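Local coordinates for translation initiation factor 4E (Ascaris suum, PDB 3M94), which binds the methylated guanosine cap of messenger RNA, here the trimethylated m2,2,7G form used by nematodes, and so probably serves to start translation, at residues V141-R144 with I145-L149; D33-E36 with D37-L41; L59-E62 with G63-P66. One frame throughout, in Å; residues are numbered along the deposited sequence.

Contact 1: V141-R144 with I145-L149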
ATOM      1  N   VAL A 141       7.343   1.284 -16.172  1.00 21.91           N
ATOM      2  CA  VAL A 141       6.824   2.067 -15.063  1.00 20.97           C
ATOM      3  C   VAL A 141       6.723   1.199 -13.794  1.00 20.88           C
ATOM      4  O   VAL A 141       7.165   1.600 -12.712  1.00 19.91           O
ATOM      5  CB  VAL A 141       5.444   2.685 -15.446  1.00 21.60           C
ATOM      6  CG1 VAL A 141       4.642   3.120 -14.211  1.00 19.87           C
ATOM      7  CG2 VAL A 141       5.621   3.837 -16.455  1.00 22.09           C
ATOM      8  N   ASN A 142       6.147   0.008 -13.944  1.00 20.05           N
ATOM      9  CA  ASN A 142       6.012  -0.926 -12.833  1.00 20.09           C
ATOM     10  C   ASN A 142       7.348  -1.370 -12.245  1.00 20.15           C
ATOM     11  O   ASN A 142       7.507  -1.383 -11.028  1.00 20.21           O
ATOM     12  CB  ASN A 142       5.124  -2.111 -13.236  1.00 19.65           C
ATOM     13  CG  ASN A 142       3.657  -1.710 -13.349  1.00 19.63           C
ATOM     14  OD1 ASN A 142       3.175  -0.863 -12.591  1.00 21.95           O
ATOM     15  ND2 ASN A 142       2.951  -2.290 -14.301  1.00 20.63           N
ATOM     16  N   LEU A 143       8.325  -1.667 -13.103  1.00 20.44           N
ATOM     17  CA  LEU A 143       9.633  -2.086 -12.633  1.00 20.70           C
ATOM     18  C   LEU A 143      10.198  -0.975 -11.781  1.00 21.08           C
ATOM     19  O   LEU A 143      10.735  -1.224 -10.711  1.00 21.28           O
ATOM     20  CB  LEU A 143      10.590  -2.437 -13.790  1.00 20.19           C
ATOM     21  CG  LEU A 143      12.050  -2.789 -13.444  1.00 20.52           C
ATOM     22  CD1 LEU A 143      12.148  -4.010 -12.526  1.00 21.22           C
ATOM     23  CD2 LEU A 143      12.935  -2.985 -14.707  1.00 20.63           C
ATOM     24  N   ARG A 144      10.054   0.258 -12.254  1.00 22.25           N
ATOM     25  CA  ARG A 144      10.641   1.391 -11.563  1.00 22.74           C
ATOM     26  C   ARG A 144       9.992   1.609 -10.202  1.00 22.62           C
ATOM     27  O   ARG A 144      10.674   1.830  -9.199  1.00 23.13           O
ATOM     28  CB  ARG A 144      10.563   2.658 -12.418  1.00 23.09           C
ATOM     29  CG  ARG A 144      11.297   3.833 -11.788  1.00 24.49           C
ATOM     30  CD  ARG A 144      12.713   3.408 -11.409  1.00 26.66           C
ATOM     31  NE  ARG A 144      13.499   4.492 -10.835  1.00 26.85           N
ATOM     32  CZ  ARG A 144      14.484   4.312  -9.962  1.00 28.25           C
ATOM     33  NH1 ARG A 144      14.791   3.091  -9.550  1.00 27.42           N
ATOM     34  NH2 ARG A 144      15.158   5.355  -9.494  1.00 28.11           N
ATOM     35  N   ILE A 145       8.673   1.536 -10.171  1.00 22.41           N
ATOM     36  CA  ILE A 145       7.941   1.629  -8.918  1.00 22.07           C
ATOM     37  C   ILE A 145       8.439   0.565  -7.927  1.00 22.07           C
ATOM     38  O   ILE A 145       8.633   0.848  -6.750  1.00 22.65           O
ATOM     39  CB  ILE A 145       6.422   1.539  -9.162  1.00 21.64           C
ATOM     40  CG1 ILE A 145       5.936   2.821  -9.843  1.00 22.09           C
ATOM     41  CG2 ILE A 145       5.676   1.328  -7.856  1.00 20.66           C
ATOM     42  CD1 ILE A 145       4.508   2.781 -10.341  1.00 21.55           C
ATOM     43  N   GLY A 146       8.666  -0.644  -8.421  1.00 22.08           N
ATOM     44  CA  GLY A 146       9.127  -1.740  -7.590  1.00 21.70           C
ATOM     45  C   GLY A 146      10.509  -1.509  -7.041  1.00 21.85           C
ATOM     46  O   GLY A 146      10.779  -1.841  -5.889  1.00 22.34           O
ATOM     47  N   GLN A 147      11.395  -0.947  -7.862  1.00 22.25           N
ATOM     48  CA  GLN A 147      12.764  -0.693  -7.423  1.00 22.76           C
ATOM     49  C   GLN A 147      12.752   0.327  -6.274  1.00 22.57           C
ATOM     50  O   GLN A 147      13.431   0.138  -5.272  1.00 23.05           O
ATOM     51  CB  GLN A 147      13.672  -0.264  -8.594  1.00 22.54           C
ATOM     52  CG  GLN A 147      13.834  -1.344  -9.690  1.00 23.20           C
ATOM     53  CD  GLN A 147      14.460  -0.824 -11.012  1.00 26.98           C
ATOM     54  OE1 GLN A 147      14.322   0.347 -11.378  1.00 28.42           O
ATOM     55  NE2 GLN A 147      15.143  -1.710 -11.725  1.00 25.12           N
ATOM     56  N   ILE A 148      11.957   1.384  -6.414  1.00 22.76           N
ATOM     57  CA  ILE A 148      11.818   2.392  -5.363  1.00 22.30           C
ATOM     58  C   ILE A 148      11.181   1.791  -4.097  1.00 22.57           C
ATOM     59  O   ILE A 148      11.635   2.062  -3.001  1.00 22.48           O
ATOM     60  CB  ILE A 148      11.010   3.631  -5.851  1.00 22.20           C
ATOM     61  CG1 ILE A 148      11.792   4.389  -6.932  1.00 21.60           C
ATOM     62  CG2 ILE A 148      10.701   4.578  -4.688  1.00 20.89           C
ATOM     63  CD1 ILE A 148      10.925   5.247  -7.835  1.00 22.16           C
ATOM     64  N   LEU A 149      10.139   0.979  -4.253  1.00 22.74           N
ATOM     65  CA  LEU A 149       9.499   0.311  -3.103  1.00 23.32           C
ATOM     66  C   LEU A 149      10.516  -0.528  -2.304  1.00 22.96           C
ATOM     67  O   LEU A 149      10.608  -0.432  -1.077  1.00 22.25           O
ATOM     68  CB  LEU A 149       8.357  -0.582  -3.595  1.00 23.79           C
ATOM     69  CG  LEU A 149       7.639  -1.521  -2.619  1.00 25.26           C
ATOM     70  CD1 LEU A 149       6.839  -0.712  -1.619  1.00 26.59           C
ATOM     71  CD2 LEU A 149       6.715  -2.440  -3.385  1.00 25.94           C
TER
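The R144 side chain sets out with CG trans to its own N (chi1 -174°), and a bend at chi2 (51°) brings the rest of its chain forward to Q147 and I148, one turn on. Q147 CG and I148 CG1 both lie beside their own backbone N, which turns Q147 CG back over L143 O and I148 CG1 under the arginine head. I148 crosses the R144 side chain at about a right angle and supports one face of the guanidinium: CG1 of I148 lies 4.0 Å from the plane, over the centre of the R144 group. Q147 works at the edge. Its OE1 sits near the guanidinium plane, 3.3 Å from R144 NH1, in a weak and bent hydrogen bond (146° at the hydrogen), the amide standing almost perpendicular to that plane. NH2 of R144 forms a salt bridge with E109, so the group is restrained by a face, an edge and a charge. The amide nitrogen turns to the leucine, Q147 NE2 lying 3.7 Å from L143 CG.

Along another flank V141 and the buried I145 lie side by side, with V141 CG1 3.9 Å from I145 CD1. Beneath them the backbone keeps its regular i to i+4 bonds, such as I145 N to V141 O at 3.0 Å. N142 O accepts two protons, from G146 N at 2.9 Å and from W79 NE1, while the buried N142 amide is satisfied by D135 O and T133 OG1. I145 rests on L131, T133 and W79, and L149 follows it onto W79. This is a helix packed against the antiparallel sheet, I145 and L149 facing it and R144 and Q147 at the partly exposed margin, as in the helix-backed sheet of the eIF4E fold.

Contact 2: D33-E36 with D37-L41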
ATOM      1  N   ASP A  33      -5.579  15.643   3.290  1.00 16.89           N
ATOM      2  CA  ASP A  33      -4.726  16.173   2.241  1.00 16.90           C
ATOM      3  C   ASP A  33      -3.586  17.055   2.766  1.00 16.36           C
ATOM      4  O   ASP A  33      -3.040  17.851   2.032  1.00 15.55           O
ATOM      5  CB  ASP A  33      -5.564  16.885   1.169  1.00 17.76           C
ATOM      6  CG  ASP A  33      -6.219  18.170   1.676  1.00 20.60           C
ATOM      7  OD1 ASP A  33      -6.103  18.516   2.869  1.00 21.10           O
ATOM      8  OD2 ASP A  33      -6.858  18.846   0.853  1.00 27.54           O
ATOM      9  N   THR A  34      -3.244  16.903   4.044  1.00 16.04           N
ATOM     10  CA  THR A  34      -2.079  17.569   4.611  1.00 16.18           C
ATOM     11  C   THR A  34      -1.251  16.550   5.369  1.00 16.00           C
ATOM     12  O   THR A  34      -1.761  15.521   5.757  1.00 15.40           O
ATOM     13  CB  THR A  34      -2.434  18.765   5.553  1.00 16.70           C
ATOM     14  OG1 THR A  34      -3.017  18.276   6.774  1.00 16.85           O
ATOM     15  CG2 THR A  34      -3.383  19.787   4.860  1.00 16.63           C
ATOM     16  N   VAL A  35       0.034  16.851   5.564  1.00 16.11           N
ATOM     17  CA  VAL A  35       0.924  16.041   6.370  1.00 16.23           C
ATOM     18  C   VAL A  35       0.432  15.955   7.832  1.00 17.28           C
ATOM     19  O   VAL A  35       0.444  14.865   8.448  1.00 16.98           O
ATOM     20  CB  VAL A  35       2.347  16.644   6.355  1.00 16.77           C
ATOM     21  CG1 VAL A  35       3.273  15.888   7.291  1.00 15.02           C
ATOM     22  CG2 VAL A  35       2.910  16.682   4.928  1.00 16.73           C
ATOM     23  N   GLU A  36       0.013  17.093   8.388  1.00 16.78           N
ATOM     24  CA  GLU A  36      -0.448  17.125   9.781  1.00 17.68           C
ATOM     25  C   GLU A  36      -1.679  16.254  10.037  1.00 17.37           C
ATOM     26  O   GLU A  36      -1.775  15.585  11.074  1.00 17.16           O
ATOM     27  CB  GLU A  36      -0.682  18.563  10.253  1.00 18.17           C
ATOM     28  CG  GLU A  36       0.644  19.355  10.456  1.00 19.22           C
ATOM     29  CD  GLU A  36       1.339  19.743   9.147  1.00 21.33           C
ATOM     30  OE1 GLU A  36       0.721  19.679   8.062  1.00 20.63           O
ATOM     31  OE2 GLU A  36       2.533  20.112   9.197  1.00 23.85           O
ATOM     32  N   ASP A  37      -2.619  16.255   9.098  1.00 17.22           N
ATOM     33  CA  ASP A  37      -3.810  15.441   9.258  1.00 17.23           C
ATOM     34  C   ASP A  37      -3.468  13.948   9.083  1.00 17.26           C
ATOM     35  O   ASP A  37      -4.030  13.105   9.789  1.00 16.88           O
ATOM     36  CB  ASP A  37      -4.910  15.891   8.292  1.00 17.28           C
ATOM     37  CG  ASP A  37      -5.395  17.319   8.576  1.00 18.93           C
ATOM     38  OD1 ASP A  37      -5.536  17.679   9.769  1.00 17.91           O
ATOM     39  OD2 ASP A  37      -5.608  18.090   7.605  1.00 18.35           O
ATOM     40  N   PHE A  38      -2.564  13.623   8.143  1.00 17.08           N
ATOM     41  CA  PHE A  38      -2.036  12.255   8.034  1.00 17.15           C
ATOM     42  C   PHE A  38      -1.541  11.728   9.384  1.00 17.54           C
ATOM     43  O   PHE A  38      -1.933  10.630   9.810  1.00 17.21           O
ATOM     44  CB  PHE A  38      -0.905  12.107   6.988  1.00 17.04           C
ATOM     45  CG  PHE A  38      -0.132  10.815   7.144  1.00 16.60           C
ATOM     46  CD1 PHE A  38      -0.716   9.592   6.793  1.00 17.52           C
ATOM     47  CD2 PHE A  38       1.138  10.812   7.704  1.00 13.51           C
ATOM     48  CE1 PHE A  38      -0.017   8.377   6.990  1.00 18.19           C
ATOM     49  CE2 PHE A  38       1.839   9.610   7.897  1.00 14.09           C
ATOM     50  CZ  PHE A  38       1.251   8.393   7.544  1.00 16.31           C
ATOM     51  N   TRP A  39      -0.688  12.505  10.047  1.00 17.26           N
ATOM     52  CA  TRP A  39      -0.150  12.090  11.345  1.00 18.33           C
ATOM     53  C   TRP A  39      -1.201  11.962  12.466  1.00 18.91           C
ATOM     54  O   TRP A  39      -1.134  11.017  13.257  1.00 19.09           O
ATOM     55  CB  TRP A  39       1.016  12.980  11.779  1.00 18.27           C
ATOM     56  CG  TRP A  39       2.285  12.732  11.002  1.00 18.63           C
ATOM     57  CD1 TRP A  39       2.998  13.654  10.284  1.00 17.03           C
ATOM     58  CD2 TRP A  39       2.994  11.483  10.865  1.00 18.93           C
ATOM     59  NE1 TRP A  39       4.088  13.061   9.704  1.00 17.76           N
ATOM     60  CE2 TRP A  39       4.118  11.733  10.047  1.00 18.50           C
ATOM     61  CE3 TRP A  39       2.786  10.183  11.354  1.00 18.37           C
ATOM     62  CZ2 TRP A  39       5.039  10.732   9.706  1.00 19.67           C
ATOM     63  CZ3 TRP A  39       3.699   9.182  11.005  1.00 17.62           C
ATOM     64  CH2 TRP A  39       4.808   9.465  10.195  1.00 18.75           C
ATOM     65  N   SER A  40      -2.170  12.888  12.525  1.00 19.50           N
ATOM     66  CA  SER A  40      -3.258  12.815  13.511  1.00 20.58           C
ATOM     67  C   SER A  40      -4.054  11.536  13.370  1.00 20.48           C
ATOM     68  O   SER A  40      -4.553  10.996  14.364  1.00 20.35           O
ATOM     69  CB  SER A  40      -4.246  13.977  13.380  1.00 21.15           C
ATOM     70  OG  SER A  40      -3.572  15.205  13.501  1.00 25.63           O
ATOM     71  N   LEU A  41      -4.209  11.078  12.131  1.00 19.95           N
ATOM     72  CA  LEU A  41      -4.830   9.794  11.871  1.00 19.78           C
ATOM     73  C   LEU A  41      -3.921   8.675  12.319  1.00 18.80           C
ATOM     74  O   LEU A  41      -4.287   7.838  13.142  1.00 18.38           O
ATOM     75  CB  LEU A  41      -5.072   9.626  10.378  1.00 20.35           C
ATOM     76  CG  LEU A  41      -6.408  10.030   9.807  1.00 23.32           C
ATOM     77  CD1 LEU A  41      -6.479   9.496   8.372  1.00 22.91           C
ATOM     78  CD2 LEU A  41      -7.517   9.436  10.686  1.00 23.94           C
TER
HETATM   79  O   HOH W   1      -6.798  17.231   5.267  1.00 14.16           O
HETATM   80  O   HOH W   2      -0.839  16.346  13.323  1.00 26.74           O
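The W39 indole has V35 alongside, the two side chains pointing the same way with V35 CG1 3.7 Å from W39 CD1. One face of the indole, near its rim, receives the edge of the F38 phenyl: F38 CE2 lies 3.4 Å above the W39 plane, and W39 CZ2 lies in the F38 plane. V35 O sits at another part of the F38 edge and accepts W39 N at 3.1 Å. F38 continues onto L97 and I104 of helix 88-104.

At the start of the helix T34 is the N-cap. Its OG1 stands between the backbone N and the carbonyl carbon (chi1 70°), where it accepts D37 N at 3.1 Å and donates to D37 OD2 at 2.7 Å, reaching the carboxylate from above its plane. A water bound to D33 N donates to D37 OD2, and R2, outside the segments, pairs with that oxygen too. So many donors and the helix N-terminus would probably favour a charged D37. E36 OE2 is hydrogen-bonded to H3, and W39 NE1 to the backbone of a bound peptide: the polar cap thus begins a helix whose indole meets the peptide, consistent with the dorsal eIF4G-binding site of eIF4E proteins.

Contact 3: L59-E62 with G63-P66; sequences LFKE and GIKP
P66 crosses F60 obliquely and sets its CB over one face of the ring, while I64 comes in at the edge. The proline CB stands above the centre of the phenyl, 3.8 Å from the F60 centroid and only 13° off the ring normal, a CH-pi contact. I64 crosses F60 at about a right angle, and its CG2, anti to the backbone N, touches the rim of the ring near its plane, 3.7 Å from F60 CD2. The other branch of the isoleucine reaches back to the lysine, I64 CD1 meeting K61 CB at 3.8 Å. F60 also packs edge-to-face with W132, so its ring is held on several sides. The K61 chain runs on, extended, and gives NZ to the carbonyls of G112 and I115.

A type II beta turn from K61 to I64, closed by I64 N to K61 O at 3.0 Å, reverses the chain between F60 and P66. G63 has phi at 93°, a backbone shape that suits glycine because a CB there would jam against E62 O. A water 3.1 Å from K61 O and 2.7 Å from I64 O is placed to donate to both, though it has more acceptors in reach than protons. Through this turn strand 56-61, paired with strands 4-14 and 115-121, passes into the loop that continues to M67, W68 and E69 of the cap pocket. P66, packed on W12 and with its side chain about 7 Å from the bound trimethylguanosine diphosphate, marks the entry to that cap-binding loop of the eIF4E fold.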
ATOM      1  N   LEU A  59      -4.796   2.493   1.931  1.00 20.67           N
ATOM      2  CA  LEU A  59      -4.635   3.920   1.726  1.00 20.45           C
ATOM      3  C   LEU A  59      -4.671   4.192   0.236  1.00 20.52           C
ATOM      4  O   LEU A  59      -3.703   3.877  -0.472  1.00 20.06           O
ATOM      5  CB  LEU A  59      -3.340   4.475   2.333  1.00 19.90           C
ATOM      6  CG  LEU A  59      -3.424   6.022   2.408  1.00 20.68           C
ATOM      7  CD1 LEU A  59      -4.195   6.487   3.669  1.00 20.76           C
ATOM      8  CD2 LEU A  59      -2.057   6.678   2.346  1.00 20.36           C
ATOM      9  N   PHE A  60      -5.788   4.758  -0.236  1.00 19.77           N
ATOM     10  CA  PHE A  60      -5.987   4.976  -1.663  1.00 19.02           C
ATOM     11  C   PHE A  60      -6.292   6.430  -1.967  1.00 19.40           C
ATOM     12  O   PHE A  60      -6.844   7.158  -1.113  1.00 17.61           O
ATOM     13  CB  PHE A  60      -7.100   4.075  -2.212  1.00 19.22           C
ATOM     14  CG  PHE A  60      -6.631   2.657  -2.541  1.00 21.02           C
ATOM     15  CD1 PHE A  60      -6.134   1.818  -1.534  1.00 21.30           C
ATOM     16  CD2 PHE A  60      -6.651   2.185  -3.851  1.00 18.66           C
ATOM     17  CE1 PHE A  60      -5.671   0.551  -1.823  1.00 19.40           C
ATOM     18  CE2 PHE A  60      -6.209   0.900  -4.145  1.00 18.30           C
ATOM     19  CZ  PHE A  60      -5.708   0.088  -3.130  1.00 19.64           C
ATOM     20  N   LYS A  61      -5.940   6.843  -3.188  1.00 18.19           N
ATOM     21  CA  LYS A  61      -6.275   8.179  -3.655  1.00 18.76           C
ATOM     22  C   LYS A  61      -7.772   8.355  -3.536  1.00 18.70           C
ATOM     23  O   LYS A  61      -8.524   7.437  -3.883  1.00 18.41           O
ATOM     24  CB  LYS A  61      -5.816   8.382  -5.114  1.00 18.19           C
ATOM     25  CG  LYS A  61      -4.314   8.582  -5.263  1.00 19.73           C
ATOM     26  CD  LYS A  61      -3.898   8.550  -6.736  1.00 21.12           C
ATOM     27  CE  LYS A  61      -2.472   9.015  -6.923  1.00 21.91           C
ATOM     28  NZ  LYS A  61      -1.948   8.608  -8.279  1.00 24.16           N
ATOM     29  N   GLU A  62      -8.212   9.509  -3.028  1.00 18.96           N
ATOM     30  CA  GLU A  62      -9.644   9.770  -2.899  1.00 20.16           C
ATOM     31  C   GLU A  62     -10.354   9.517  -4.227  1.00 20.77           C
ATOM     32  O   GLU A  62      -9.896   9.983  -5.273  1.00 21.19           O
ATOM     33  CB  GLU A  62      -9.939  11.201  -2.441  1.00 20.42           C
ATOM     34  CG  GLU A  62     -11.429  11.426  -2.087  1.00 21.02           C
ATOM     35  CD  GLU A  62     -11.727  12.839  -1.621  1.00 24.29           C
ATOM     36  OE1 GLU A  62     -10.996  13.781  -2.010  1.00 24.35           O
ATOM     37  OE2 GLU A  62     -12.708  13.019  -0.861  1.00 26.17           O
ATOM     38  N   GLY A  63     -11.461   8.781  -4.176  1.00 20.62           N
ATOM     39  CA  GLY A  63     -12.246   8.513  -5.368  1.00 20.70           C
ATOM     40  C   GLY A  63     -11.859   7.211  -6.039  1.00 20.99           C
ATOM     41  O   GLY A  63     -12.447   6.851  -7.050  1.00 21.62           O
ATOM     42  N   ILE A  64     -10.850   6.520  -5.502  1.00 20.95           N
ATOM     43  CA  ILE A  64     -10.553   5.155  -5.913  1.00 20.90           C
ATOM     44  C   ILE A  64     -10.965   4.236  -4.780  1.00 20.83           C
ATOM     45  O   ILE A  64     -10.401   4.298  -3.685  1.00 21.04           O
ATOM     46  CB  ILE A  64      -9.060   4.910  -6.247  1.00 21.13           C
ATOM     47  CG1 ILE A  64      -8.576   5.825  -7.375  1.00 20.82           C
ATOM     48  CG2 ILE A  64      -8.825   3.430  -6.627  1.00 20.43           C
ATOM     49  CD1 ILE A  64      -7.060   5.772  -7.581  1.00 20.51           C
ATOM     50  N   LYS A  65     -11.969   3.407  -5.048  1.00 20.35           N
ATOM     51  CA  LYS A  65     -12.396   2.380  -4.115  1.00 20.30           C
ATOM     52  C   LYS A  65     -11.343   1.290  -4.113  1.00 20.54           C
ATOM     53  O   LYS A  65     -10.860   0.894  -5.173  1.00 21.20           O
ATOM     54  CB  LYS A  65     -13.783   1.832  -4.493  1.00 20.08           C
ATOM     55  N   PRO A  66     -10.948   0.817  -2.925  1.00 20.76           N
ATOM     56  CA  PRO A  66      -9.865  -0.165  -2.877  1.00 20.93           C
ATOM     57  C   PRO A  66     -10.313  -1.585  -3.251  1.00 21.52           C
ATOM     58  O   PRO A  66     -10.137  -2.524  -2.460  1.00 20.95           O
ATOM     59  CB  PRO A  66      -9.361  -0.073  -1.425  1.00 20.73           C
ATOM     60  CG  PRO A  66     -10.467   0.522  -0.653  1.00 20.66           C
ATOM     61  CD  PRO A  66     -11.338   1.301  -1.588  1.00 20.76           C
TER
HETATM   62  O   HOH W   3      -9.906   5.908  -1.625  1.00 14.42           O

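All three contacts are local and partly buried: I145, F38 with W39, and F60 with I64 turn inward, while S40, E62 and G63 are exposed. Contact 1 lies within helix 139-153, packed on the sheet, and contact 2 at the junction of outermost strand 26-34 with helix 35-42; their centres are about 26 Å apart. Contact 3, a turn nearest the chain centre, ends a strand inside the sheet, its centre about 16 Å from that of contact 2. Their chemistry follows their place: a guanidinium held by face and edge in contact 1, a threonine N-cap tied to an aspartate in contact 2, and apolar packing round a phenyl at the start of the cap-pocket loop in contact 3.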